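Local coordinates for hypothetical protein APE0754 (Aeropyrum pernix, PDB 1TUA), which is of unknown function but, as a protein built of K homology domains, probably binds RNA, at residues V67-L72 / E77-L82. Numbering follows the deposited sequence.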
ATOM      1  N   VAL A  67       5.518   2.459  -7.565  1.00  7.73           N
ATOM      2  CA  VAL A  67       5.990   3.836  -7.413  1.00  7.41           C
ATOM      3  C   VAL A  67       5.124   4.594  -6.403  1.00  8.23           C
ATOM      4  O   VAL A  67       5.636   5.306  -5.540  1.00  8.79           O
ATOM      5  CB  VAL A  67       5.960   4.586  -8.760  1.00  7.07           C
ATOM      6  CG1 VAL A  67       6.212   6.079  -8.530  1.00  8.71           C
ATOM      7  CG2 VAL A  67       7.019   4.002  -9.699  1.00  6.88           C
ATOM      8  N   LYS A  68       3.810   4.445  -6.516  1.00  8.71           N
ATOM      9  CA  LYS A  68       2.903   5.125  -5.600  1.00  9.85           C
ATOM     10  C   LYS A  68       3.143   4.655  -4.169  1.00  9.20           C
ATOM     11  O   LYS A  68       3.159   5.464  -3.244  1.00  9.83           O
ATOM     12  CB  LYS A  68       1.447   4.867  -6.000  1.00 10.97           C
ATOM     13  CG  LYS A  68       0.437   5.514  -5.063  1.00 16.25           C
ATOM     14  CD  LYS A  68      -0.994   5.201  -5.488  1.00 19.57           C
ATOM     15  CE  LYS A  68      -2.012   5.824  -4.529  1.00 23.26           C
ATOM     16  NZ  LYS A  68      -3.426   5.435  -4.855  1.00 25.64           N
ATOM     17  N   ALA A  69       3.336   3.351  -3.992  1.00  8.05           N
ATOM     18  CA  ALA A  69       3.579   2.780  -2.667  1.00  8.12           C
ATOM     19  C   ALA A  69       4.865   3.330  -2.027  1.00  8.01           C
ATOM     20  O   ALA A  69       4.906   3.587  -0.821  1.00  8.80           O
ATOM     21  CB  ALA A  69       3.638   1.250  -2.755  1.00  7.59           C
ATOM     22  N   ILE A  70       5.916   3.502  -2.825  1.00  7.06           N
ATOM     23  CA  ILE A  70       7.172   4.042  -2.302  1.00  8.21           C
ATOM     24  C   ILE A  70       6.975   5.512  -1.928  1.00  8.78           C
ATOM     25  O   ILE A  70       7.470   5.978  -0.897  1.00  9.96           O
ATOM     26  CB  ILE A  70       8.312   3.908  -3.339  1.00  8.81           C
ATOM     27  CG1 ILE A  70       8.610   2.420  -3.564  1.00  8.86           C
ATOM     28  CG2 ILE A  70       9.566   4.670  -2.862  1.00  8.70           C
ATOM     29  CD1 ILE A  70       9.538   2.149  -4.730  1.00  8.32           C
ATOM     30  N   SER A  71       6.241   6.232  -2.768  1.00  8.19           N
ATOM     31  CA  SER A  71       5.939   7.642  -2.516  1.00  9.79           C
ATOM     32  C   SER A  71       5.192   7.789  -1.185  1.00  9.74           C
ATOM     33  O   SER A  71       5.436   8.721  -0.420  1.00 10.58           O
ATOM     34  CB  SER A  71       5.079   8.200  -3.657  1.00 10.55           C
ATOM     35  OG  SER A  71       4.737   9.555  -3.428  1.00 10.94           O
ATOM     36  N   LEU A  72       4.284   6.856  -0.915  1.00 10.44           N
ATOM     37  CA  LEU A  72       3.499   6.868   0.319  1.00 10.44           C
ATOM     38  C   LEU A  72       4.309   6.560   1.579  1.00 10.63           C
ATOM     39  O   LEU A  72       3.847   6.814   2.698  1.00 11.79           O
ATOM     40  CB  LEU A  72       2.329   5.890   0.203  1.00  9.88           C
ATOM     41  CG  LEU A  72       1.198   6.372  -0.709  1.00 10.08           C
ATOM     42  CD1 LEU A  72       0.245   5.229  -0.997  1.00 10.03           C
ATOM     43  CD2 LEU A  72       0.470   7.533  -0.046  1.00 12.56           C
ATOM     44  N   GLU A  77      11.638  -2.523  -1.044  1.00 10.93           N
ATOM     45  CA  GLU A  77      11.526  -3.950  -0.792  1.00 11.77           C
ATOM     46  C   GLU A  77      10.106  -4.382  -0.446  1.00 12.19           C
ATOM     47  O   GLU A  77       9.665  -5.451  -0.862  1.00 14.63           O
ATOM     48  CB  GLU A  77      12.479  -4.365   0.332  1.00 13.71           C
ATOM     49  CG  GLU A  77      13.977  -4.215   0.018  1.00 19.44           C
ATOM     50  CD  GLU A  77      14.458  -2.764  -0.032  1.00 22.41           C
ATOM     51  OE1 GLU A  77      13.850  -1.888   0.622  1.00 21.44           O
ATOM     52  OE2 GLU A  77      15.471  -2.502  -0.716  1.00 26.63           O
ATOM     53  N   LYS A  78       9.387  -3.568   0.322  1.00 10.31           N
ATOM     54  CA  LYS A  78       8.015  -3.926   0.670  1.00  9.29           C
ATOM     55  C   LYS A  78       7.073  -3.585  -0.481  1.00  8.19           C
ATOM     56  O   LYS A  78       6.157  -4.349  -0.791  1.00  8.62           O
ATOM     57  CB  LYS A  78       7.577  -3.202   1.941  1.00  9.16           C
ATOM     58  CG  LYS A  78       8.202  -3.767   3.205  1.00 11.78           C
ATOM     59  CD  LYS A  78       7.829  -2.937   4.421  1.00 15.21           C
ATOM     60  CE  LYS A  78       8.267  -3.599   5.725  1.00 16.32           C
ATOM     61  NZ  LYS A  78       7.528  -4.860   5.969  1.00 16.83           N
ATOM     62  N   ALA A  79       7.305  -2.442  -1.121  1.00  8.58           N
ATOM     63  CA  ALA A  79       6.469  -2.008  -2.242  1.00  8.90           C
ATOM     64  C   ALA A  79       6.458  -3.010  -3.402  1.00  9.20           C
ATOM     65  O   ALA A  79       5.449  -3.148  -4.090  1.00  9.16           O
ATOM     66  CB  ALA A  79       6.937  -0.639  -2.743  1.00  8.85           C
ATOM     67  N   PHE A  80       7.573  -3.705  -3.623  1.00  9.95           N
ATOM     68  CA  PHE A  80       7.661  -4.685  -4.711  1.00 10.77           C
ATOM     69  C   PHE A  80       6.614  -5.789  -4.600  1.00 10.95           C
ATOM     70  O   PHE A  80       6.330  -6.492  -5.572  1.00 11.19           O
ATOM     71  CB  PHE A  80       9.055  -5.319  -4.768  1.00 10.87           C
ATOM     72  CG  PHE A  80      10.140  -4.374  -5.205  1.00 15.89           C
ATOM     73  CD1 PHE A  80       9.883  -3.370  -6.134  1.00 17.67           C
ATOM     74  CD2 PHE A  80      11.441  -4.519  -4.720  1.00 19.33           C
ATOM     75  CE1 PHE A  80      10.904  -2.519  -6.580  1.00 19.53           C
ATOM     76  CE2 PHE A  80      12.469  -3.674  -5.161  1.00 21.30           C
ATOM     77  CZ  PHE A  80      12.196  -2.672  -6.094  1.00 19.90           C
ATOM     78  N   ARG A  81       6.040  -5.940  -3.411  1.00 10.23           N
ATOM     79  CA  ARG A  81       5.009  -6.949  -3.199  1.00 10.46           C
ATOM     80  C   ARG A  81       3.834  -6.699  -4.139  1.00  9.54           C
ATOM     81  O   ARG A  81       3.113  -7.624  -4.507  1.00 10.38           O
ATOM     82  CB  ARG A  81       4.530  -6.911  -1.743  1.00 10.61           C
ATOM     83  CG  ARG A  81       3.339  -7.822  -1.444  1.00 10.28           C
ATOM     84  CD  ARG A  81       3.050  -7.865   0.046  1.00 11.07           C
ATOM     85  NE  ARG A  81       1.830  -8.610   0.340  1.00 11.19           N
ATOM     86  CZ  ARG A  81       1.461  -8.984   1.563  1.00 11.05           C
ATOM     87  NH1 ARG A  81       2.224  -8.683   2.605  1.00 10.52           N
ATOM     88  NH2 ARG A  81       0.330  -9.656   1.740  1.00 10.96           N
ATOM     89  N   LEU A  82       3.653  -5.443  -4.530  1.00  9.48           N
ATOM     90  CA  LEU A  82       2.565  -5.064  -5.422  1.00  9.24           C
ATOM     91  C   LEU A  82       2.716  -5.625  -6.832  1.00 10.40           C
ATOM     92  O   LEU A  82       1.785  -5.546  -7.636  1.00 11.77           O
ATOM     93  CB  LEU A  82       2.426  -3.535  -5.457  1.00  8.82           C
ATOM     94  CG  LEU A  82       1.808  -2.964  -4.168  1.00  8.24           C
ATOM     95  CD1 LEU A  82       2.056  -1.469  -4.070  1.00  9.09           C
ATOM     96  CD2 LEU A  82       0.321  -3.268  -4.141  1.00  9.17           C
TER
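Leu82 N donates to Ala79 O over 2.9 Å, a 3-10 bond that brings the side chains of Ala79 and Leu82 onto the same side of their turn, facing helix 57-72. There they meet Ala69 and Ile70 in a wholly apolar contact, with no hydrogen bond crossing between the segments. The two alanines point at each other and touch methyl to methyl, CB to CB 3.8 Å, which lets the backbones approach to 5.6 Å between the CA atoms of Ala69 and Ala79. The Ala69 methyl also receives a branch of Leu82, whose CD1 presses against Ala69 CB at 3.4 Å, closer than two methyl groups normally sit. On the other flank, Ile70 has CG1 anti to its carbonyl carbon (chi1 -66°), and this branch reaches Ala79 CB at 3.6 Å. Beyond the contact, Ile70 packs on Val18 of helix 15-19 and Val25 of helix 24-33, while Leu82 lies on Leu89 and Ile141 of the second sheet. This close alanine contact, flanked by Ile70 and Leu82, thus joins helix 57-72, which closes a beta-alpha-alpha-beta-beta-alpha run, the order of a type I KH fold, to the helical turn 77-82 that precedes strand 87-93, in the interior of a four-layer alpha-beta sandwich.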